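Local atomic coordinates of uncharacterized conserved protein YndB, AHSA1/START domain (Micromonospora chersina, PDB entry 6V04), a protein that is of unknown function but belongs to the START/Bet v1-like proteins and is involved in dynemicin biosynthesis, possibly in a cyclase- or aromatase-like role. Residues A[153-162]-A[270-278]; A[180-188]-A[196-204]. One frame throughout, in Å; residues are numbered along the deposited sequence.

Contacts 1 and 2 both involve the seven-stranded antiparallel sheet that begins with strand 151-157 and curves about helix 252-277, a helix-grip arrangement. Contact 1 sets the edge strand 151-157 and the turn after it against the C-terminal end of that helix; contact 2 pairs strands 183-187 and 196-205 near the other edge of the sheet. Their centres lie 22 Å apart and their nearest atoms about 10 Å apart, so they do not touch. The helix connects them: earlier along it, F262 meets F197 of contact 2 edge to face. Both contacts lie away from the magnesium-binding residue Q149, although that residue just precedes strand 151-157 in sequence.

Contact 1: residues A[153-162]-A[270-278]; sequences GSVVLPNGSW and LSLAEECAR
A water bridges V156 and E274: it lies 2.8 Å from V156 O and 2.8 Å from E274 OE2, each within hydrogen-bonding geometry. No direct hydrogen bond crosses between 153-162 and 270-278, so this water is the polar link at the margin of an otherwise apolar contact. Strand 153-157 runs almost parallel to helix 270-277, their axes 8° apart; in this helix-grip arrangement the edge strand 151-157 runs beside the long C-terminal helix. The strand also bonds to 236-243, with V155 paired to L238.

V155 CG1 slides past L270 CD2 at 3.9 Å, while V155 CG2 faces the carboxylate end of E274. Further on, L157 reaches the helix with one branch: its CD2 lies 3.6 Å from E274 CA, against the helix backbone. P158 continues this line, its ring CD 3.8 Å from A277 CB.

W162 closes the far end from the turn. Its CG stands opposite the backbone N (chi1 -176°), which carries the indole over the last helical turn. C276 CB sits over the six-membered ring, 3.6 Å from its centroid and 14° off the normal, a CH-pi contact; C276 SG approaches the same ring more obliquely. W162 CZ3 is 3.6 Å from A273 O. The indole NE1 turns to D172 OD2, outside the two segments, in a hydrogen bond that fixes the ring's rotation. Replacing W162 by an alanine would probably take the aromatic face off C276 CB and leave D172 OD2 without its indole donor. The chemistry thus implies an interface held by apolar shape and CH-pi contact, with polar bonds kept to its margins.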
ATOM      1  N   GLY A 153      -0.325  -2.176   5.131  1.00 22.73           N
ATOM      2  CA  GLY A 153       1.102  -2.076   4.948  1.00 23.41           C
ATOM      3  C   GLY A 153       1.742  -3.257   5.632  1.00 23.32           C
ATOM      4  O   GLY A 153       1.109  -3.953   6.435  1.00 23.72           O
ATOM      5  N   SER A 154       3.017  -3.468   5.318  1.00 24.47           N
ATOM      6  CA  SER A 154       3.765  -4.528   5.968  1.00 22.89           C
ATOM      7  C   SER A 154       5.245  -4.189   5.997  1.00 23.97           C
ATOM      8  O   SER A 154       5.741  -3.367   5.219  1.00 25.03           O
ATOM      9  CB  SER A 154       3.571  -5.879   5.272  1.00 25.73           C
ATOM     10  OG  SER A 154       4.350  -5.953   4.090  1.00 29.63           O
ATOM     11  N   VAL A 155       5.953  -4.865   6.897  1.00 23.95           N
ATOM     12  CA  VAL A 155       7.403  -4.782   6.972  1.00 24.42           C
ATOM     13  C   VAL A 155       7.914  -6.134   7.443  1.00 27.04           C
ATOM     14  O   VAL A 155       7.295  -6.783   8.287  1.00 26.78           O
ATOM     15  CB  VAL A 155       7.836  -3.626   7.901  1.00 24.02           C
ATOM     16  CG1 VAL A 155       7.355  -3.864   9.333  1.00 27.08           C
ATOM     17  CG2 VAL A 155       9.334  -3.435   7.852  1.00 28.35           C
ATOM     18  N   VAL A 156       9.022  -6.579   6.875  1.00 27.20           N
ATOM     19  CA  VAL A 156       9.624  -7.841   7.283  1.00 27.08           C
ATOM     20  C   VAL A 156      10.636  -7.558   8.371  1.00 32.35           C
ATOM     21  O   VAL A 156      11.558  -6.752   8.190  1.00 32.44           O
ATOM     22  CB  VAL A 156      10.275  -8.563   6.096  1.00 26.95           C
ATOM     23  CG1 VAL A 156      10.984  -9.831   6.584  1.00 30.11           C
ATOM     24  CG2 VAL A 156       9.213  -8.908   5.072  1.00 28.95           C
ATOM     25  N   LEU A 157      10.470  -8.230   9.494  1.00 29.34           N
ATOM     26  CA  LEU A 157      11.324  -8.080  10.643  1.00 31.82           C
ATOM     27  C   LEU A 157      12.237  -9.291  10.769  1.00 31.76           C
ATOM     28  O   LEU A 157      11.878 -10.393  10.341  1.00 33.39           O
ATOM     29  CB  LEU A 157      10.505  -7.942  11.933  1.00 29.45           C
ATOM     30  CG  LEU A 157       9.464  -6.817  11.968  1.00 29.80           C
ATOM     31  CD1 LEU A 157       8.668  -6.882  13.261  1.00 32.96           C
ATOM     32  CD2 LEU A 157      10.101  -5.458  11.798  1.00 33.53           C
ATOM     33  N   PRO A 158      13.418  -9.129  11.361  1.00 33.58           N
ATOM     34  CA  PRO A 158      14.247 -10.296  11.665  1.00 33.81           C
ATOM     35  C   PRO A 158      13.549 -11.232  12.641  1.00 34.60           C
ATOM     36  O   PRO A 158      12.655 -10.840  13.397  1.00 37.78           O
ATOM     37  CB  PRO A 158      15.515  -9.691  12.282  1.00 42.34           C
ATOM     38  CG  PRO A 158      15.114  -8.331  12.747  1.00 41.07           C
ATOM     39  CD  PRO A 158      14.034  -7.866  11.803  1.00 39.79           C
ATOM     40  N   ASN A 159      13.965 -12.497  12.587  1.00 35.87           N
ATOM     41  CA  ASN A 159      13.506 -13.535  13.511  1.00 35.46           C
ATOM     42  C   ASN A 159      14.304 -13.482  14.819  1.00 39.50           C
ATOM     43  O   ASN A 159      14.939 -14.449  15.235  1.00 44.73           O
ATOM     44  CB  ASN A 159      13.638 -14.907  12.860  1.00 38.50           C
ATOM     45  CG  ASN A 159      12.626 -15.139  11.751  1.00 38.08           C
ATOM     46  OD1 ASN A 159      11.486 -14.689  11.830  1.00 38.26           O
ATOM     47  ND2 ASN A 159      13.041 -15.854  10.713  1.00 41.71           N
ATOM     48  N   GLY A 160      14.262 -12.323  15.475  1.00 40.70           N
ATOM     49  CA  GLY A 160      15.035 -12.086  16.673  1.00 39.80           C
ATOM     50  C   GLY A 160      14.206 -12.181  17.943  1.00 41.83           C
ATOM     51  O   GLY A 160      13.060 -12.635  17.949  1.00 41.72           O
ATOM     52  N   SER A 161      14.814 -11.725  19.044  1.00 37.30           N
ATOM     53  CA  SER A 161      14.193 -11.833  20.361  1.00 36.45           C
ATOM     54  C   SER A 161      13.066 -10.823  20.574  1.00 38.73           C
ATOM     55  O   SER A 161      12.115 -11.117  21.307  1.00 41.99           O
ATOM     56  CB  SER A 161      15.249 -11.652  21.452  1.00 57.69           C
ATOM     57  OG  SER A 161      15.831 -10.361  21.387  1.00 59.97           O
ATOM     58  N   TRP A 162      13.151  -9.630  19.989  1.00 36.99           N
ATOM     59  CA  TRP A 162      12.078  -8.653  20.131  1.00 38.75           C
ATOM     60  C   TRP A 162      10.952  -9.017  19.181  1.00 35.12           C
ATOM     61  O   TRP A 162      11.195  -9.298  18.004  1.00 34.93           O
ATOM     62  CB  TRP A 162      12.575  -7.235  19.828  1.00 35.51           C
ATOM     63  CG  TRP A 162      11.549  -6.131  20.043  1.00 32.54           C
ATOM     64  CD1 TRP A 162      11.306  -5.450  21.204  1.00 41.48           C
ATOM     65  CD2 TRP A 162      10.652  -5.576  19.064  1.00 31.75           C
ATOM     66  NE1 TRP A 162      10.314  -4.514  21.014  1.00 36.35           N
ATOM     67  CE2 TRP A 162       9.899  -4.564  19.709  1.00 30.31           C
ATOM     68  CE3 TRP A 162      10.417  -5.827  17.709  1.00 29.73           C
ATOM     69  CZ2 TRP A 162       8.919  -3.824  19.047  1.00 31.21           C
ATOM     70  CZ3 TRP A 162       9.443  -5.081  17.055  1.00 31.44           C
ATOM     71  CH2 TRP A 162       8.707  -4.091  17.728  1.00 28.79           C
ATOM     72  N   LEU A 270       5.366   1.268  11.264  1.00 22.14           N
ATOM     73  CA  LEU A 270       6.067   0.124  10.685  1.00 21.79           C
ATOM     74  C   LEU A 270       7.566   0.374  10.661  1.00 26.46           C
ATOM     75  O   LEU A 270       8.360  -0.533  10.935  1.00 24.92           O
ATOM     76  CB  LEU A 270       5.532  -0.152   9.281  1.00 21.84           C
ATOM     77  CG  LEU A 270       4.082  -0.649   9.221  1.00 23.21           C
ATOM     78  CD1 LEU A 270       3.591  -0.674   7.800  1.00 25.31           C
ATOM     79  CD2 LEU A 270       3.904  -2.029   9.874  1.00 25.25           C
ATOM     80  N   SER A 271       7.979   1.597  10.315  0.59 24.82           N
ATOM     81  CA  SER A 271       9.404   1.915  10.323  0.59 25.93           C
ATOM     82  C   SER A 271       9.980   1.782  11.721  0.59 28.75           C
ATOM     83  O   SER A 271      11.081   1.245  11.904  0.59 29.93           O
ATOM     84  CB  SER A 271       9.635   3.329   9.793  0.59 29.79           C
ATOM     85  OG  SER A 271       9.282   3.422   8.429  0.59 33.11           O
ATOM     86  N   LEU A 272       9.249   2.265  12.722  1.00 27.36           N
ATOM     87  CA  LEU A 272       9.743   2.198  14.090  1.00 26.76           C
ATOM     88  C   LEU A 272       9.844   0.756  14.560  1.00 28.85           C
ATOM     89  O   LEU A 272      10.808   0.382  15.240  1.00 30.35           O
ATOM     90  CB  LEU A 272       8.825   3.019  14.994  1.00 28.66           C
ATOM     91  CG  LEU A 272       9.197   3.138  16.464  1.00 31.97           C
ATOM     92  CD1 LEU A 272      10.633   3.628  16.627  1.00 32.61           C
ATOM     93  CD2 LEU A 272       8.218   4.083  17.130  1.00 30.46           C
ATOM     94  N   ALA A 273       8.870  -0.078  14.199  1.00 26.05           N
ATOM     95  CA  ALA A 273       8.972  -1.495  14.534  1.00 25.65           C
ATOM     96  C   ALA A 273      10.237  -2.104  13.945  1.00 26.70           C
ATOM     97  O   ALA A 273      10.907  -2.911  14.602  1.00 29.75           O
ATOM     98  CB  ALA A 273       7.741  -2.256  14.046  1.00 25.90           C
ATOM     99  N   GLU A 274      10.576  -1.735  12.707  1.00 28.20           N
ATOM    100  CA  GLU A 274      11.798  -2.253  12.094  1.00 31.16           C
ATOM    101  C   GLU A 274      13.024  -1.829  12.892  1.00 36.18           C
ATOM    102  O   GLU A 274      13.957  -2.622  13.084  1.00 36.55           O
ATOM    103  CB  GLU A 274      11.896  -1.770  10.647  1.00 34.05           C
ATOM    104  CG  GLU A 274      13.174  -2.184   9.904  1.00 40.72           C
ATOM    105  CD  GLU A 274      13.115  -1.855   8.425  1.00 56.20           C
ATOM    106  OE1 GLU A 274      12.497  -0.831   8.066  1.00 63.95           O
ATOM    107  OE2 GLU A 274      13.683  -2.624   7.620  1.00 70.37           O
ATOM    108  N   GLU A 275      13.042  -0.581  13.361  1.00 35.52           N
ATOM    109  CA  GLU A 275      14.156  -0.105  14.173  1.00 38.56           C
ATOM    110  C   GLU A 275      14.228  -0.855  15.497  1.00 36.06           C
ATOM    111  O   GLU A 275      15.318  -1.240  15.937  1.00 38.37           O
ATOM    112  CB  GLU A 275      14.022   1.398  14.414  1.00 39.89           C
ATOM    113  CG  GLU A 275      14.438   2.246  13.218  1.00 57.89           C
ATOM    114  CD  GLU A 275      13.997   3.694  13.335  1.00 75.92           C
ATOM    115  OE1 GLU A 275      13.955   4.388  12.295  1.00 83.61           O
ATOM    116  OE2 GLU A 275      13.689   4.137  14.461  1.00 79.55           O
ATOM    117  N   CYS A 276      13.080  -1.068  16.144  1.00 33.97           N
ATOM    118  CA  CYS A 276      13.067  -1.814  17.399  1.00 35.17           C
ATOM    119  C   CYS A 276      13.594  -3.226  17.205  1.00 33.98           C
ATOM    120  O   CYS A 276      14.324  -3.747  18.057  1.00 40.86           O
ATOM    121  CB  CYS A 276      11.659  -1.879  17.968  1.00 30.29           C
ATOM    122  SG  CYS A 276      11.040  -0.304  18.548  1.00 35.23           S
ATOM    123  N   ALA A 277      13.221  -3.866  16.098  1.00 32.61           N
ATOM    124  CA  ALA A 277      13.617  -5.251  15.874  1.00 34.35           C
ATOM    125  C   ALA A 277      15.093  -5.383  15.534  1.00 44.17           C
ATOM    126  O   ALA A 277      15.637  -6.488  15.624  1.00 52.78           O
ATOM    127  CB  ALA A 277      12.756  -5.857  14.768  1.00 39.05           C
ATOM    128  N   ARG A 278      15.750  -4.293  15.150  1.00 45.29           N
ATOM    129  CA  ARG A 278      17.190  -4.315  14.917  1.00 65.73           C
ATOM    130  C   ARG A 278      17.936  -4.510  16.233  1.00 68.54           C
ATOM    131  O   ARG A 278      17.880  -3.656  17.118  1.00 69.74           O
ATOM    132  CB  ARG A 278      17.655  -3.025  14.238  1.00 75.68           C
ATOM    133  CG  ARG A 278      17.863  -3.157  12.739  1.00 84.62           C
ATOM    134  CD  ARG A 278      18.553  -1.936  12.143  1.00 91.74           C
ATOM    135  NE  ARG A 278      17.617  -1.070  11.427  1.00 92.09           N
ATOM    136  CZ  ARG A 278      17.286   0.170  11.785  1.00 95.82           C
ATOM    137  NH1 ARG A 278      17.813   0.741  12.862  1.00 96.73           N
ATOM    138  NH2 ARG A 278      16.420   0.851  11.046  1.00 95.70           N
TER
HETATM  139  O   HOH W   1      12.750  -4.936   6.420  1.00 45.20           O

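Contact 2: residues A[180-188]-A[196-204]; sequences GAGPGWFFV and RFTLRDWQL
Strands 183-187 and 196-204 form an antiparallel beta hairpin, the axes of these short segments 4.2 Å apart at closest and 139° between directions, a marked twist away from strict antiparallel. F186 and F197 are the hydrogen-bonded pair: F186 N gives to F197 O at 2.8 Å, in the carbonyl plane, and F197 N returns a bond to F186 O. A third bond runs from L199 N to G184 O at 3.0 Å, the donor standing well above the carbonyl plane. Across the other side of 183-187, G184 and W185 both face A177, a classic beta bulge that accompanies this irregular approach.

On the face carrying F187 and R196, one arginine meets two aromatic rings in different ways. CG and CD of R196 lie over the face of the W185 ring, and the bend about the CG-CD bond (chi3 -57°) then brings the guanidinium, NH1 foremost, above the indole. R196 CZ is 4.5 Å from the centroid of the W185 five-membered ring, close to its normal: a cation-pi contact, made edge-on because the guanidinium and indole planes are 88° apart. F187 reverses the roles: its ring edge points at the face of the guanidinium, with CE1 3.7 Å from R196 CZ and the two planes again nearly perpendicular.

The opposite face points inward. F197 meets F262 of helix 252-277 edge to face, and V188 CG2 lies 3.8 Å from F197 CE1. L199 reaches across to 183-187, its CG anti to the backbone N, with CD2 3.6 Å from P183 O.

At the far end of the hairpin W202 is held by a hydrogen bond from NE1 to E167 OE2, and P183 CG rests squarely over its six-membered ring, 3.6 Å from the centroid.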
ATOM      1  N   GLY A 180      -5.823   4.888  32.180  1.00110.70           N
ATOM      2  CA  GLY A 180      -6.136   4.140  33.379  1.00114.97           C
ATOM      3  C   GLY A 180      -5.307   2.875  33.470  1.00119.85           C
ATOM      4  O   GLY A 180      -4.278   2.846  34.151  1.00123.75           O
ATOM      5  N   ALA A 181      -5.745   1.823  32.778  1.00118.71           N
ATOM      6  CA  ALA A 181      -4.985   0.575  32.715  1.00112.61           C
ATOM      7  C   ALA A 181      -5.393  -0.145  31.437  1.00107.34           C
ATOM      8  O   ALA A 181      -6.491  -0.706  31.367  1.00103.34           O
ATOM      9  CB  ALA A 181      -5.242  -0.287  33.945  1.00113.39           C
ATOM     10  N   GLY A 182      -4.511  -0.131  30.441  1.00 90.08           N
ATOM     11  CA  GLY A 182      -4.823  -0.628  29.123  1.00 87.49           C
ATOM     12  C   GLY A 182      -4.842   0.508  28.115  1.00 77.65           C
ATOM     13  O   GLY A 182      -5.296   1.614  28.420  1.00 73.25           O
ATOM     14  N   PRO A 183      -4.344   0.270  26.903  1.00 50.37           N
ATOM     15  CA  PRO A 183      -4.315   1.347  25.902  1.00 35.24           C
ATOM     16  C   PRO A 183      -5.689   1.969  25.692  1.00 39.45           C
ATOM     17  O   PRO A 183      -6.693   1.267  25.534  1.00 45.09           O
ATOM     18  CB  PRO A 183      -3.810   0.639  24.640  1.00 43.70           C
ATOM     19  CG  PRO A 183      -3.012  -0.505  25.154  1.00 48.79           C
ATOM     20  CD  PRO A 183      -3.710  -0.960  26.399  1.00 52.05           C
ATOM     21  N   GLY A 184      -5.725   3.303  25.687  1.00 40.48           N
ATOM     22  CA  GLY A 184      -6.968   4.048  25.584  1.00 37.60           C
ATOM     23  C   GLY A 184      -6.928   5.200  24.596  1.00 26.87           C
ATOM     24  O   GLY A 184      -7.977   5.745  24.257  1.00 28.18           O
ATOM     25  N   TRP A 185      -5.735   5.573  24.125  1.00 27.44           N
ATOM     26  CA  TRP A 185      -5.576   6.626  23.129  1.00 24.70           C
ATOM     27  C   TRP A 185      -4.680   6.176  21.987  1.00 25.97           C
ATOM     28  O   TRP A 185      -3.699   5.465  22.200  1.00 26.03           O
ATOM     29  CB  TRP A 185      -4.948   7.896  23.722  1.00 25.83           C
ATOM     30  CG  TRP A 185      -5.604   8.470  24.929  1.00 27.85           C
ATOM     31  CD1 TRP A 185      -5.087   8.528  26.183  1.00 34.24           C
ATOM     32  CD2 TRP A 185      -6.889   9.085  24.992  1.00 28.88           C
ATOM     33  NE1 TRP A 185      -5.966   9.152  27.030  1.00 35.72           N
ATOM     34  CE2 TRP A 185      -7.087   9.494  26.324  1.00 33.28           C
ATOM     35  CE3 TRP A 185      -7.895   9.326  24.055  1.00 28.42           C
ATOM     36  CZ2 TRP A 185      -8.245  10.147  26.742  1.00 33.67           C
ATOM     37  CZ3 TRP A 185      -9.049   9.978  24.478  1.00 32.49           C
ATOM     38  CH2 TRP A 185      -9.216  10.361  25.806  1.00 33.50           C
ATOM     39  N   PHE A 186      -5.007   6.643  20.785  1.00 23.50           N
ATOM     40  CA  PHE A 186      -4.195   6.498  19.583  1.00 23.87           C
ATOM     41  C   PHE A 186      -3.929   7.900  19.056  1.00 23.65           C
ATOM     42  O   PHE A 186      -4.865   8.693  18.924  1.00 23.91           O
ATOM     43  CB  PHE A 186      -4.944   5.646  18.551  1.00 25.77           C
ATOM     44  CG  PHE A 186      -4.138   5.265  17.346  1.00 22.38           C
ATOM     45  CD1 PHE A 186      -3.988   6.142  16.282  1.00 22.50           C
ATOM     46  CD2 PHE A 186      -3.580   3.992  17.243  1.00 22.42           C
ATOM     47  CE1 PHE A 186      -3.284   5.796  15.159  1.00 24.67           C
ATOM     48  CE2 PHE A 186      -2.864   3.634  16.117  1.00 24.85           C
ATOM     49  CZ  PHE A 186      -2.723   4.528  15.072  1.00 24.74           C
ATOM     50  N   PHE A 187      -2.666   8.216  18.770  1.00 24.12           N
ATOM     51  CA  PHE A 187      -2.262   9.576  18.416  1.00 24.87           C
ATOM     52  C   PHE A 187      -1.799   9.681  16.972  1.00 24.94           C
ATOM     53  O   PHE A 187      -1.034   8.838  16.486  1.00 24.74           O
ATOM     54  CB  PHE A 187      -1.136  10.054  19.321  1.00 25.96           C
ATOM     55  CG  PHE A 187      -1.516  10.119  20.761  1.00 28.01           C
ATOM     56  CD1 PHE A 187      -2.316  11.143  21.232  1.00 26.83           C
ATOM     57  CD2 PHE A 187      -1.087   9.154  21.643  1.00 29.16           C
ATOM     58  CE1 PHE A 187      -2.675  11.212  22.571  1.00 31.98           C
ATOM     59  CE2 PHE A 187      -1.450   9.208  22.979  1.00 28.67           C
ATOM     60  CZ  PHE A 187      -2.235  10.247  23.443  1.00 28.45           C
ATOM     61  N   VAL A 188      -2.260  10.732  16.297  1.00 25.43           N
ATOM     62  CA  VAL A 188      -1.817  11.109  14.960  1.00 25.94           C
ATOM     63  C   VAL A 188      -1.168  12.476  15.109  1.00 27.32           C
ATOM     64  O   VAL A 188      -1.862  13.497  15.224  1.00 27.99           O
ATOM     65  CB  VAL A 188      -2.968  11.143  13.950  1.00 25.70           C
ATOM     66  CG1 VAL A 188      -2.481  11.602  12.593  1.00 27.52           C
ATOM     67  CG2 VAL A 188      -3.603   9.754  13.837  1.00 24.64           C
ATOM     68  N   ARG A 196      -5.677  13.412  19.084  1.00 28.05           N
ATOM     69  CA  ARG A 196      -5.952  12.360  20.058  1.00 26.02           C
ATOM     70  C   ARG A 196      -7.243  11.642  19.690  1.00 25.27           C
ATOM     71  O   ARG A 196      -8.299  12.279  19.563  1.00 28.27           O
ATOM     72  CB  ARG A 196      -6.065  12.977  21.454  1.00 27.62           C
ATOM     73  CG  ARG A 196      -6.489  12.044  22.563  1.00 26.37           C
ATOM     74  CD  ARG A 196      -6.714  12.811  23.871  1.00 27.36           C
ATOM     75  NE  ARG A 196      -5.531  13.561  24.272  1.00 28.27           N
ATOM     76  CZ  ARG A 196      -4.603  13.124  25.114  1.00 28.99           C
ATOM     77  NH1 ARG A 196      -4.690  11.909  25.656  1.00 32.17           N
ATOM     78  NH2 ARG A 196      -3.575  13.900  25.410  1.00 29.54           N
ATOM     79  N   PHE A 197      -7.163  10.325  19.521  1.00 24.37           N
ATOM     80  CA  PHE A 197      -8.311   9.501  19.189  1.00 23.77           C
ATOM     81  C   PHE A 197      -8.534   8.446  20.264  1.00 25.38           C
ATOM     82  O   PHE A 197      -7.578   7.850  20.773  1.00 25.90           O
ATOM     83  CB  PHE A 197      -8.106   8.816  17.830  1.00 23.19           C
ATOM     84  CG  PHE A 197      -7.985   9.781  16.698  1.00 23.68           C
ATOM     85  CD1 PHE A 197      -6.772  10.390  16.414  1.00 24.16           C
ATOM     86  CD2 PHE A 197      -9.086  10.106  15.930  1.00 23.90           C
ATOM     87  CE1 PHE A 197      -6.660  11.299  15.380  1.00 24.90           C
ATOM     88  CE2 PHE A 197      -8.983  11.017  14.898  1.00 24.66           C
ATOM     89  CZ  PHE A 197      -7.765  11.615  14.618  1.00 25.18           C
ATOM     90  N   THR A 198      -9.803   8.199  20.581  1.00 24.34           N
ATOM     91  CA  THR A 198     -10.157   7.160  21.542  1.00 23.67           C
ATOM     92  C   THR A 198      -9.936   5.766  20.953  1.00 25.65           C
ATOM     93  O   THR A 198     -10.416   5.449  19.857  1.00 25.96           O
ATOM     94  CB  THR A 198     -11.610   7.310  21.964  1.00 25.99           C
ATOM     95  OG1 THR A 198     -11.804   8.587  22.588  1.00 29.87           O
ATOM     96  CG2 THR A 198     -11.993   6.211  22.942  1.00 31.96           C
ATOM     97  N   LEU A 199      -9.249   4.922  21.709  1.00 24.55           N
ATOM     98  CA  LEU A 199      -8.979   3.541  21.333  1.00 23.42           C
ATOM     99  C   LEU A 199      -9.874   2.650  22.184  1.00 27.93           C
ATOM    100  O   LEU A 199      -9.966   2.847  23.403  1.00 31.66           O
ATOM    101  CB  LEU A 199      -7.500   3.221  21.549  1.00 25.81           C
ATOM    102  CG  LEU A 199      -6.980   1.887  21.015  1.00 28.05           C
ATOM    103  CD1 LEU A 199      -5.495   1.965  20.738  1.00 31.28           C
ATOM    104  CD2 LEU A 199      -7.267   0.791  22.024  1.00 33.58           C
ATOM    105  N   ARG A 200     -10.547   1.695  21.545  1.00 25.15           N
ATOM    106  CA  ARG A 200     -11.494   0.807  22.208  1.00 27.33           C
ATOM    107  C   ARG A 200     -11.225  -0.640  21.807  1.00 26.37           C
ATOM    108  O   ARG A 200     -10.630  -0.923  20.765  1.00 27.06           O
ATOM    109  CB  ARG A 200     -12.953   1.126  21.852  1.00 32.83           C
ATOM    110  CG  ARG A 200     -13.402   2.550  22.133  1.00 47.50           C
ATOM    111  CD  ARG A 200     -13.514   2.858  23.623  1.00 78.20           C
ATOM    112  NE  ARG A 200     -14.658   3.725  23.905  1.00 91.02           N
ATOM    113  CZ  ARG A 200     -14.756   4.540  24.953  1.00 99.73           C
ATOM    114  NH1 ARG A 200     -13.770   4.627  25.837  1.00 99.91           N
ATOM    115  NH2 ARG A 200     -15.844   5.283  25.111  1.00106.59           N
ATOM    116  N   ASP A 201     -11.739  -1.556  22.627  1.00 28.50           N
ATOM    117  CA  ASP A 201     -11.773  -2.985  22.292  1.00 30.89           C
ATOM    118  C   ASP A 201     -10.382  -3.547  22.001  1.00 30.58           C
ATOM    119  O   ASP A 201     -10.198  -4.371  21.100  1.00 30.02           O
ATOM    120  CB  ASP A 201     -12.715  -3.236  21.115  1.00 31.54           C
ATOM    121  CG  ASP A 201     -14.153  -2.847  21.431  1.00 45.82           C
ATOM    122  OD1 ASP A 201     -14.568  -3.011  22.596  1.00 51.50           O
ATOM    123  OD2 ASP A 201     -14.862  -2.372  20.521  1.00 53.92           O
ATOM    124  N   TRP A 202      -9.397  -3.143  22.795  1.00 27.81           N
ATOM    125  CA  TRP A 202      -8.051  -3.696  22.661  1.00 28.44           C
ATOM    126  C   TRP A 202      -8.058  -5.193  22.955  1.00 27.71           C
ATOM    127  O   TRP A 202      -8.498  -5.611  24.031  1.00 30.56           O
ATOM    128  CB  TRP A 202      -7.117  -2.974  23.630  1.00 29.80           C
ATOM    129  CG  TRP A 202      -5.692  -3.465  23.687  1.00 29.38           C
ATOM    130  CD1 TRP A 202      -5.193  -4.442  24.501  1.00 34.55           C
ATOM    131  CD2 TRP A 202      -4.585  -2.974  22.924  1.00 27.99           C
ATOM    132  NE1 TRP A 202      -3.841  -4.600  24.278  1.00 33.26           N
ATOM    133  CE2 TRP A 202      -3.446  -3.709  23.316  1.00 30.88           C
ATOM    134  CE3 TRP A 202      -4.446  -1.993  21.942  1.00 27.74           C
ATOM    135  CZ2 TRP A 202      -2.192  -3.473  22.777  1.00 31.97           C
ATOM    136  CZ3 TRP A 202      -3.201  -1.766  21.402  1.00 29.76           C
ATOM    137  CH2 TRP A 202      -2.091  -2.501  21.814  1.00 32.30           C
ATOM    138  N   GLN A 203      -7.577  -5.996  22.001  1.00 29.66           N
ATOM    139  CA  GLN A 203      -7.475  -7.447  22.167  1.00 30.88           C
ATOM    140  C   GLN A 203      -6.136  -7.898  21.599  1.00 26.18           C
ATOM    141  O   GLN A 203      -5.943  -7.894  20.382  1.00 29.03           O
ATOM    142  CB  GLN A 203      -8.626  -8.178  21.472  1.00 34.40           C
ATOM    143  CG  GLN A 203     -10.014  -7.851  22.016  1.00 38.08           C
ATOM    144  CD  GLN A 203     -10.210  -8.267  23.462  1.00 65.45           C
ATOM    145  OE1 GLN A 203      -9.547  -9.179  23.958  1.00 64.08           O
ATOM    146  NE2 GLN A 203     -11.128  -7.592  24.149  1.00 75.71           N
ATOM    147  N   LEU A 204      -5.226  -8.311  22.471  1.00 32.11           N
ATOM    148  CA  LEU A 204      -3.901  -8.748  22.045  1.00 34.31           C
ATOM    149  C   LEU A 204      -3.771 -10.246  22.283  1.00 31.28           C
ATOM    150  O   LEU A 204      -3.927 -10.712  23.416  1.00 33.35           O
ATOM    151  CB  LEU A 204      -2.811  -7.982  22.792  1.00 30.51           C
ATOM    152  CG  LEU A 204      -1.371  -8.430  22.526  1.00 34.50           C
ATOM    153  CD1 LEU A 204      -1.032  -8.324  21.049  1.00 36.13           C
ATOM    154  CD2 LEU A 204      -0.400  -7.599  23.350  1.00 38.36           C
TER